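Local coordinates for intracellular sulfur oxidation protein DsrF (Allochromatium vinosum, PDB 2HY5) that is of unknown function but could take part in the oxidation of intracellular sulfur, in a complex with its relatives DsrE and DsrH, at residues D46-L51 with E88-T93; K6-L11 with S130-S135. One frame throughout, in Å; residues are numbered along the deposited sequence.

Both interactions belong to one alpha/beta unit built on a five-stranded parallel sheet. Interaction 2 pairs strand 7-12 with strand 132-135, an outermost strand of that sheet within the chain, and so joins the two ends of the sequence. Interaction 1 is nested within the loop this closes: residues 46-51 follow strand 38-43, the neighbour of strand 7-12, and residues 88-93 end helix 84-89, which follows strand 79-83. The centres lie about 21 Å apart and the nearest atoms about 7 Å, without touching. One contact thus joins connecting segments beyond the strands, the other an edge of the sheet itself, and DsrH lies against both.

Interaction 1. Residues D46-L51 with E88-T93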
# COMPACT_ATOMS: atom_id res chain seq x y z
N ASP B 46 4.75 -12.05 7.37
CA ASP B 46 4.33 -11.19 8.47
C ASP B 46 2.96 -11.54 9.02
O ASP B 46 2.54 -11.02 10.05
CB ASP B 46 4.36 -9.71 8.07
CG ASP B 46 5.76 -9.12 8.10
OD1 ASP B 46 6.66 -9.75 8.68
OD2 ASP B 46 5.94 -8.01 7.54
N GLY B 47 2.25 -12.43 8.33
CA GLY B 47 0.95 -12.84 8.80
C GLY B 47 1.04 -13.55 10.14
O GLY B 47 0.08 -13.56 10.92
N VAL B 48 2.19 -14.16 10.43
CA VAL B 48 2.33 -14.85 11.71
C VAL B 48 2.24 -13.87 12.87
O VAL B 48 1.93 -14.25 13.99
CB VAL B 48 3.67 -15.64 11.80
CG1 VAL B 48 3.77 -16.61 10.61
CG2 VAL B 48 4.85 -14.70 11.83
N TYR B 49 2.51 -12.59 12.60
CA TYR B 49 2.44 -11.56 13.64
C TYR B 49 0.99 -11.31 14.05
O TYR B 49 0.73 -10.73 15.11
CB TYR B 49 3.08 -10.27 13.13
CG TYR B 49 4.59 -10.23 13.23
CD1 TYR B 49 5.36 -9.74 12.18
CD2 TYR B 49 5.24 -10.63 14.40
CE1 TYR B 49 6.75 -9.64 12.29
CE2 TYR B 49 6.62 -10.54 14.52
CZ TYR B 49 7.37 -10.04 13.46
OH TYR B 49 8.72 -9.92 13.60
N GLN B 50 0.05 -11.72 13.20
CA GLN B 50 -1.36 -11.52 13.53
C GLN B 50 -1.77 -12.33 14.75
O GLN B 50 -2.74 -12.01 15.43
CB GLN B 50 -2.24 -11.92 12.34
CG GLN B 50 -2.15 -11.00 11.14
CD GLN B 50 -3.14 -11.39 10.05
OE1 GLN B 50 -4.19 -11.95 10.34
NE2 GLN B 50 -2.81 -11.07 8.80
N LEU B 51 -1.01 -13.39 15.04
CA LEU B 51 -1.34 -14.26 16.16
C LEU B 51 -0.53 -14.07 17.44
O LEU B 51 -0.58 -14.92 18.32
CB LEU B 51 -1.24 -15.72 15.74
CG LEU B 51 -2.18 -16.19 14.62
CD1 LEU B 51 -1.92 -17.66 14.33
CD2 LEU B 51 -3.62 -15.97 15.05
N GLU B 88 10.53 -18.54 12.69
CA GLU B 88 11.97 -18.52 12.94
C GLU B 88 12.63 -17.24 12.46
O GLU B 88 13.46 -16.64 13.17
CB GLU B 88 12.65 -19.72 12.27
CG GLU B 88 14.17 -19.74 12.43
CD GLU B 88 14.82 -20.86 11.64
OE1 GLU B 88 14.68 -20.88 10.39
OE2 GLU B 88 15.49 -21.71 12.26
N ALA B 89 12.28 -16.81 11.26
CA ALA B 89 12.85 -15.59 10.69
C ALA B 89 12.55 -14.39 11.58
O ALA B 89 13.26 -13.39 11.56
CB ALA B 89 12.29 -15.36 9.29
N ARG B 90 11.50 -14.51 12.39
CA ARG B 90 11.10 -13.42 13.27
C ARG B 90 11.45 -13.68 14.74
O ARG B 90 11.02 -12.95 15.63
CB ARG B 90 9.61 -13.16 13.07
CG ARG B 90 9.32 -12.72 11.64
CD ARG B 90 7.86 -12.72 11.25
NE ARG B 90 7.68 -12.17 9.91
CZ ARG B 90 8.10 -12.76 8.79
NH1 ARG B 90 8.72 -13.94 8.85
NH2 ARG B 90 7.93 -12.17 7.62
N GLY B 91 12.25 -14.72 14.97
CA GLY B 91 12.66 -15.06 16.32
C GLY B 91 11.49 -15.41 17.22
O GLY B 91 11.54 -15.19 18.43
N LEU B 92 10.44 -15.97 16.63
CA LEU B 92 9.27 -16.35 17.40
C LEU B 92 9.13 -17.86 17.50
O LEU B 92 9.68 -18.59 16.68
CB LEU B 92 8.00 -15.78 16.76
CG LEU B 92 7.89 -14.27 16.57
CD1 LEU B 92 6.59 -13.96 15.84
CD2 LEU B 92 7.92 -13.57 17.92
N THR B 93 8.40 -18.31 18.51
CA THR B 93 8.15 -19.73 18.70
C THR B 93 6.65 -19.83 18.92
O THR B 93 5.98 -18.80 19.07
CB THR B 93 8.89 -20.28 19.94
OG1 THR B 93 8.29 -19.76 21.13
CG2 THR B 93 10.35 -19.88 19.91
O HOH W 1 9.68 -10.92 16.06
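The Schellman motif that ends helix 84-89 brings R90 and L92 against D46, V48 and Y49 of the loop after strand 38-43. In it L92 N bonds back to L87 O and G91 N to E88 O, and the positive phi of G91 suits glycine. R90, the residue before G91 within this motif, sends its chain, extended from CG to NE, across to the loop. There the guanidinium meets D46 side-on in a salt bridge. R90 NE and R90 NH2 both donate to D46 OD1, each at 2.9 Å through a bent bond (149° and 144° at the hydrogen), and this oxygen lies in the guanidinium plane. The carboxylate stands nearly upright to that plane, 84° away: NE reaches OD1 almost along its C-O bond, while NH2 comes from above the carboxylate. D46 OD2 bonds S10 OG of the DsrH chain, and R90 NH1 bonds S86 O, so a buried charged pair has partners at both ends.

The aliphatic part of R90 is used as well. Its CD sits over a face of the Y49 ring in a CH-pi contact, 3.8 Å from the centroid, and V48 CG2 packs against the same CD at 3.6 Å. L92 contributes a methyl, CD1, which meets the ring obliquely, 3.7 Å from Y49 CE2. A leucine in place of R90 would probably leave OD1 of D46 buried without its positive mate and S86 O without this donor. Tyrosine suits its place because it combines a broad face with a polar end: the ring also stacks on Y38 of the DsrH chain, while Y49 OH, 2.8 Å from a water lying in the ring plane, is linked through that water's hydrogen bond to the backbone O of R90.

Interaction 2. Residues K6-L11 with S130-S135; sequences KKFMYL and SDAVFS
A shared first torsion, chi1 near -72°, sets CG anti to the carbonyl carbon in F8, Y10 and F134, whose side chains strand alternation puts on one face of the paired strands. The second torsion then separates them. In F8 it is 170°, turning this ring across the other two, so F134 presents its edge to the F8 face, with F134 CE2 3.8 Å from F8 CD1. The Y10 and F134 planes differ by only 8° but are slid apart and barely overlap; F134 CD2 lies 3.5 Å from Y10 CE1. Alanine suits position 132, where A132 CB lies obliquely against the F8 ring, 3.5 Å from F8 CE2. Y10 OH is buried here with no hydrogen-bonding partner in the model.

The backbones are joined as parallel strands: M9 N donates to A132 O (3.0 Å), F134 N to M9 O (2.9 Å) and L11 N to F134 O (3.0 Å). Where regular pairing begins, aspartate serves as a substitute backbone acceptor: D131 OD2 takes K7 N at 2.8 Å, on its anti side, while D131 N gives a 2.7 Å bond to K7 O. On the other face M9 CB rests on S130 OG, a hydroxyl held by L126 O, and the flexible M9 reaches helix 120-129; V133 and L11 pack there against DsrH. Strand 132-135 thus adds an outermost strand within this chain, beside 7-12, completing the 4-3-2-1-5 order of the parallel sheet in the three-layer alpha/beta/alpha DsrEFH-like fold.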
# COMPACT_ATOMS: atom_id res chain seq x y z
N LYS B 6 -16.35 -27.18 -1.46
CA LYS B 6 -15.06 -26.64 -1.89
C LYS B 6 -14.09 -26.41 -0.74
O LYS B 6 -14.49 -26.28 0.42
CB LYS B 6 -15.25 -25.32 -2.62
CG LYS B 6 -15.76 -25.45 -4.04
CD LYS B 6 -15.73 -24.11 -4.73
CE LYS B 6 -16.15 -24.22 -6.18
NZ LYS B 6 -16.12 -22.90 -6.85
N LYS B 7 -12.82 -26.36 -1.09
CA LYS B 7 -11.75 -26.13 -0.14
C LYS B 7 -11.28 -24.68 -0.28
O LYS B 7 -10.72 -24.31 -1.31
CB LYS B 7 -10.58 -27.09 -0.43
CG LYS B 7 -9.32 -26.73 0.32
CD LYS B 7 -9.63 -26.59 1.79
CE LYS B 7 -8.50 -25.94 2.54
NZ LYS B 7 -8.90 -25.74 3.95
N PHE B 8 -11.52 -23.89 0.76
CA PHE B 8 -11.12 -22.48 0.76
C PHE B 8 -9.94 -22.20 1.68
O PHE B 8 -9.93 -22.63 2.83
CB PHE B 8 -12.29 -21.60 1.20
CG PHE B 8 -13.38 -21.45 0.18
CD1 PHE B 8 -14.59 -20.85 0.52
CD2 PHE B 8 -13.20 -21.89 -1.13
CE1 PHE B 8 -15.60 -20.69 -0.42
CE2 PHE B 8 -14.21 -21.73 -2.08
CZ PHE B 8 -15.41 -21.13 -1.72
N MET B 9 -8.95 -21.48 1.16
CA MET B 9 -7.78 -21.11 1.96
C MET B 9 -7.78 -19.60 2.14
O MET B 9 -8.02 -18.85 1.20
CB MET B 9 -6.47 -21.51 1.27
CG MET B 9 -5.23 -20.96 1.99
SD MET B 9 -3.64 -21.30 1.21
CE MET B 9 -3.39 -22.97 1.71
N TYR B 10 -7.52 -19.16 3.37
CA TYR B 10 -7.44 -17.74 3.68
C TYR B 10 -5.96 -17.49 3.94
O TYR B 10 -5.43 -17.91 4.97
CB TYR B 10 -8.26 -17.43 4.93
CG TYR B 10 -9.75 -17.51 4.67
CD1 TYR B 10 -10.44 -16.40 4.19
CD2 TYR B 10 -10.46 -18.69 4.87
CE1 TYR B 10 -11.80 -16.46 3.92
CE2 TYR B 10 -11.82 -18.77 4.60
CZ TYR B 10 -12.49 -17.65 4.12
OH TYR B 10 -13.83 -17.70 3.84
N LEU B 11 -5.31 -16.82 3.00
CA LEU B 11 -3.88 -16.53 3.08
C LEU B 11 -3.57 -15.19 3.73
O LEU B 11 -3.73 -14.14 3.10
CB LEU B 11 -3.27 -16.58 1.68
CG LEU B 11 -1.78 -16.30 1.53
CD1 LEU B 11 -0.97 -17.32 2.30
CD2 LEU B 11 -1.41 -16.33 0.06
N SER B 130 -6.26 -26.41 -2.30
CA SER B 130 -7.31 -25.40 -2.28
C SER B 130 -8.01 -25.16 -3.61
O SER B 130 -7.39 -25.19 -4.67
CB SER B 130 -6.74 -24.08 -1.76
OG SER B 130 -6.16 -24.25 -0.48
N ASP B 131 -9.31 -24.90 -3.55
CA ASP B 131 -10.09 -24.63 -4.75
C ASP B 131 -10.20 -23.13 -4.97
O ASP B 131 -10.45 -22.66 -6.08
CB ASP B 131 -11.49 -25.25 -4.61
CG ASP B 131 -11.45 -26.76 -4.50
OD1 ASP B 131 -10.78 -27.40 -5.34
OD2 ASP B 131 -12.07 -27.31 -3.56
N ALA B 132 -10.00 -22.36 -3.90
CA ALA B 132 -10.05 -20.91 -3.98
C ALA B 132 -9.20 -20.35 -2.87
O ALA B 132 -9.20 -20.87 -1.75
CB ALA B 132 -11.49 -20.43 -3.84
N VAL B 133 -8.47 -19.29 -3.17
CA VAL B 133 -7.61 -18.66 -2.19
C VAL B 133 -7.96 -17.19 -2.02
O VAL B 133 -7.90 -16.41 -2.98
CB VAL B 133 -6.12 -18.77 -2.59
CG1 VAL B 133 -5.24 -18.19 -1.48
CG2 VAL B 133 -5.75 -20.23 -2.85
N PHE B 134 -8.33 -16.82 -0.81
CA PHE B 134 -8.66 -15.45 -0.48
C PHE B 134 -7.37 -14.78 -0.05
O PHE B 134 -6.71 -15.24 0.88
CB PHE B 134 -9.66 -15.41 0.68
CG PHE B 134 -11.04 -15.86 0.29
CD1 PHE B 134 -11.94 -14.97 -0.27
CD2 PHE B 134 -11.44 -17.18 0.49
CE1 PHE B 134 -13.22 -15.38 -0.64
CE2 PHE B 134 -12.71 -17.60 0.12
CZ PHE B 134 -13.61 -16.70 -0.44
N SER B 135 -7.01 -13.71 -0.74
CA SER B 135 -5.80 -12.96 -0.43
C SER B 135 -6.19 -11.55 -0.01
O SER B 135 -7.18 -11.00 -0.50
CB SER B 135 -4.88 -12.90 -1.65
OG SER B 135 -4.49 -14.20 -2.05
O HOH W 2 -13.22 -23.66 -7.83